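Local structure of nitrophorin Cim l NP (Cimex lectularius, 2IMQ) at residues Ser16-Ala21 and Gln45-Gln50. The protein carries nitric oxide on a heme b group and delivers it to the victim during feeding, which widens the blood vessels. Numbering follows the deposited sequence. Where two conformers were deposited one is given.
With HEM (protoporphyrin IX containing Fe), chain B.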
loop_
_atom_site.group_PDB
_atom_site.type_symbol
_atom_site.label_atom_id
_atom_site.label_comp_id
_atom_site.label_asym_id
_atom_site.label_seq_id
_atom_site.Cartn_x
_atom_site.Cartn_y
_atom_site.Cartn_z
ATOM N N SER A 16 1.477 -10.497 1.094
ATOM C CA SER A 16 0.734 -11.703 1.440
ATOM C C SER A 16 1.360 -12.974 0.864
ATOM O O SER A 16 1.013 -14.098 1.283
ATOM C CB SER A 16 -0.709 -11.517 0.944
ATOM O OG SER A 16 -0.692 -11.169 -0.404
ATOM N N GLY A 17 2.309 -12.873 -0.063
ATOM C CA GLY A 17 3.023 -14.067 -0.513
ATOM C C GLY A 17 2.124 -14.981 -1.310
ATOM O O GLY A 17 1.480 -14.535 -2.271
ATOM N N HIS A 18 2.061 -16.259 -0.895
ATOM C CA HIS A 18 1.187 -17.230 -1.531
ATOM C C HIS A 18 -0.154 -17.343 -0.815
ATOM O O HIS A 18 -0.976 -18.191 -1.180
ATOM C CB HIS A 18 1.882 -18.614 -1.604
ATOM C CG HIS A 18 3.079 -18.643 -2.511
ATOM N ND1 HIS A 18 3.067 -19.256 -3.748
ATOM C CD2 HIS A 18 4.320 -18.123 -2.364
ATOM C CE1 HIS A 18 4.255 -19.123 -4.315
ATOM N NE2 HIS A 18 5.033 -18.432 -3.498
ATOM N N GLU A 19 -0.432 -16.497 0.170
ATOM C CA GLU A 19 -1.674 -16.634 0.937
ATOM C C GLU A 19 -2.896 -16.138 0.175
ATOM O O GLU A 19 -2.868 -15.085 -0.434
ATOM C CB GLU A 19 -1.621 -15.986 2.311
ATOM C CG GLU A 19 -1.909 -16.985 3.437
ATOM C CD GLU A 19 -3.100 -16.572 4.259
ATOM O OE1 GLU A 19 -3.812 -17.454 4.780
ATOM O OE2 GLU A 19 -3.338 -15.347 4.359
ATOM N N ARG A 20 -3.971 -16.920 0.234
ATOM C CA ARG A 20 -5.262 -16.488 -0.267
ATOM C C ARG A 20 -5.844 -15.317 0.497
ATOM O O ARG A 20 -5.548 -15.106 1.663
ATOM C CB ARG A 20 -6.266 -17.634 -0.196
ATOM C CG ARG A 20 -6.664 -18.068 1.185
ATOM C CD ARG A 20 -7.651 -19.194 1.167
ATOM N NE ARG A 20 -7.959 -19.707 2.496
ATOM C CZ ARG A 20 -8.738 -20.772 2.729
ATOM N NH1 ARG A 20 -9.301 -21.437 1.721
ATOM N NH2 ARG A 20 -8.964 -21.178 3.976
ATOM N N ALA A 21 -6.679 -14.529 -0.160
ATOM C CA ALA A 21 -7.385 -13.481 0.540
ATOM C C ALA A 21 -8.175 -14.059 1.690
ATOM O O ALA A 21 -8.810 -15.142 1.567
ATOM C CB ALA A 21 -8.306 -12.728 -0.382
ATOM N N GLN A 45 1.239 -7.889 -2.499
ATOM C CA GLN A 45 2.424 -8.379 -3.103
ATOM C C GLN A 45 2.499 -9.827 -2.778
ATOM O O GLN A 45 2.246 -10.260 -1.655
ATOM C CB GLN A 45 3.651 -7.661 -2.534
ATOM C CG GLN A 45 4.951 -8.307 -2.986
ATOM C CD GLN A 45 6.172 -7.560 -2.634
ATOM O OE1 GLN A 45 6.171 -6.327 -2.492
ATOM N NE2 GLN A 45 7.256 -8.311 -2.572
ATOM N N GLY A 46 2.934 -10.600 -3.771
ATOM C CA GLY A 46 3.028 -12.017 -3.577
ATOM C C GLY A 46 3.498 -12.746 -4.820
ATOM O O GLY A 46 4.335 -12.254 -5.595
ATOM N N PHE A 47 2.936 -13.924 -4.991
ATOM C CA PHE A 47 3.405 -14.818 -6.068
ATOM C C PHE A 47 2.268 -15.523 -6.750
ATOM O O PHE A 47 1.373 -16.044 -6.090
ATOM C CB PHE A 47 4.330 -15.865 -5.502
ATOM C CG PHE A 47 5.623 -15.303 -5.004
ATOM C CD1 PHE A 47 5.820 -15.100 -3.642
ATOM C CD2 PHE A 47 6.614 -14.905 -5.903
ATOM C CE1 PHE A 47 7.010 -14.533 -3.172
ATOM C CE2 PHE A 47 7.815 -14.351 -5.449
ATOM C CZ PHE A 47 8.012 -14.158 -4.080
ATOM N N GLY A 48 2.345 -15.557 -8.076
ATOM C CA GLY A 48 1.446 -16.384 -8.889
ATOM C C GLY A 48 0.051 -15.821 -9.095
ATOM O O GLY A 48 -0.865 -16.550 -9.477
ATOM N N PHE A 49 -0.161 -14.526 -8.879
ATOM C CA PHE A 49 -1.508 -13.982 -9.013
ATOM C C PHE A 49 -2.145 -14.174 -10.391
ATOM O O PHE A 49 -3.293 -14.562 -10.460
ATOM C CB PHE A 49 -1.536 -12.485 -8.716
ATOM C CG PHE A 49 -1.119 -12.131 -7.307
ATOM C CD1 PHE A 49 -0.250 -11.093 -7.089
ATOM C CD2 PHE A 49 -1.635 -12.811 -6.229
ATOM C CE1 PHE A 49 0.138 -10.764 -5.815
ATOM C CE2 PHE A 49 -1.287 -12.429 -4.914
ATOM C CZ PHE A 49 -0.387 -11.417 -4.740
ATOM N N GLN A 50 -1.401 -13.829 -11.440
ATOM C CA GLN A 50 -1.899 -13.814 -12.818
ATOM C C GLN A 50 -2.143 -15.234 -13.289
ATOM O O GLN A 50 -3.250 -15.565 -13.737
ATOM C CB GLN A 50 -0.880 -13.099 -13.705
ATOM C CG GLN A 50 -1.323 -12.770 -15.117
ATOM C CD GLN A 50 -0.510 -11.626 -15.710
ATOM O OE1 GLN A 50 -0.982 -10.928 -16.601
ATOM N NE2 GLN A 50 0.713 -11.431 -15.214
HETATM C CHA HEM B . -8.710 -10.099 -7.562
HETATM C CHB HEM B . -7.298 -9.079 -3.038
HETATM C CHC HEM B . -4.618 -13.077 -2.984
HETATM C CHD HEM B . -5.715 -13.976 -7.536
HETATM C C1A HEM B . -8.607 -9.478 -6.351
HETATM C C2A HEM B . -9.303 -8.284 -5.932
HETATM C C3A HEM B . -8.865 -8.002 -4.678
HETATM C C4A HEM B . -7.928 -9.012 -4.277
HETATM C CMA HEM B . -9.339 -6.850 -3.811
HETATM C CAA HEM B . -10.348 -7.471 -6.729
HETATM C CBA HEM B . -11.704 -8.034 -6.223
HETATM C CGA HEM B . -12.877 -7.407 -6.963
HETATM O O1A HEM B . -13.152 -7.822 -8.087
HETATM O O2A HEM B . -13.581 -6.533 -6.398
HETATM C C1B HEM B . -6.471 -10.082 -2.642
HETATM C C2B HEM B . -5.865 -10.188 -1.336
HETATM C C3B HEM B . -5.126 -11.291 -1.302
HETATM C C4B HEM B . -5.251 -11.929 -2.587
HETATM C CMB HEM B . -6.162 -9.120 -0.345
HETATM C CAB HEM B . -4.272 -11.844 -0.173
HETATM C CBB HEM B . -4.485 -11.483 1.100
HETATM C C1C HEM B . -4.679 -13.734 -4.179
HETATM C C2C HEM B . -3.950 -14.916 -4.564
HETATM C C3C HEM B . -4.320 -15.187 -5.813
HETATM C C4C HEM B . -5.159 -14.133 -6.289
HETATM C CMC HEM B . -3.102 -15.811 -3.654
HETATM C CAC HEM B . -3.858 -16.367 -6.657
HETATM C CBC HEM B . -2.574 -16.569 -6.946
HETATM C C1D HEM B . -6.574 -12.985 -7.957
HETATM C C2D HEM B . -7.046 -12.859 -9.315
HETATM C C3D HEM B . -7.986 -11.697 -9.317
HETATM C C4D HEM B . -7.990 -11.183 -7.972
HETATM C CMD HEM B . -6.702 -13.761 -10.500
HETATM C CAD HEM B . -8.719 -11.196 -10.573
HETATM C CBD HEM B . -9.748 -12.263 -10.909
HETATM C CGD HEM B . -10.743 -11.738 -11.897
HETATM O O1D HEM B . -11.659 -12.540 -12.271
HETATM O O2D HEM B . -10.601 -10.543 -12.288
HETATM N NA HEM B . -7.783 -9.923 -5.323
HETATM N NB HEM B . -6.058 -11.147 -3.393
HETATM N NC HEM B . -5.372 -13.272 -5.257
HETATM N ND HEM B . -7.139 -11.962 -7.207
HETATM FE FE HEM B . -6.696 -11.665 -5.256
#
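His18 lays one face of its imidazole ring against Phe47. The phenylalanine side chain meets it first through CB, which sits over that face, 3.6 Å from the centroid of the His18 ring, in a CH-pi contact. CG comes next, 3.5 Å from His18 NE2. CD1 meets the same nitrogen and also His18 CD2. With CG anti to the carbonyl carbon (chi1 -67°), the Phe47 ring lies next to the imidazole and not squarely over it. The two planes are 22° apart but slid, and the rings barely overlap. Next to the rings, Gly17 and Gly46 form a parallel bridge at the ends of strands 6-17 and 39-46, neighbours in a beta-alpha-beta unit of the DNase I-like fold. Gln45 O accepts two amides. Ser16 N comes nearly in line with the C=O bond, with a bent N-H (130°). Gly17 N, 3.1 Å from Gln45 O, lies in the carbonyl plane on a lone pair. Gly17 O receives Phe47 N, which stands above the carbonyl plane. A type II' turn from Ser16 to Glu19 then leads segment 16-21 to the heme, whose iron is bound by Cys60. There Ala21 CB packs on heme C2B and C3B. Phe49 turns its ring edge to heme C2C, with CD2 3.5 Å from that atom.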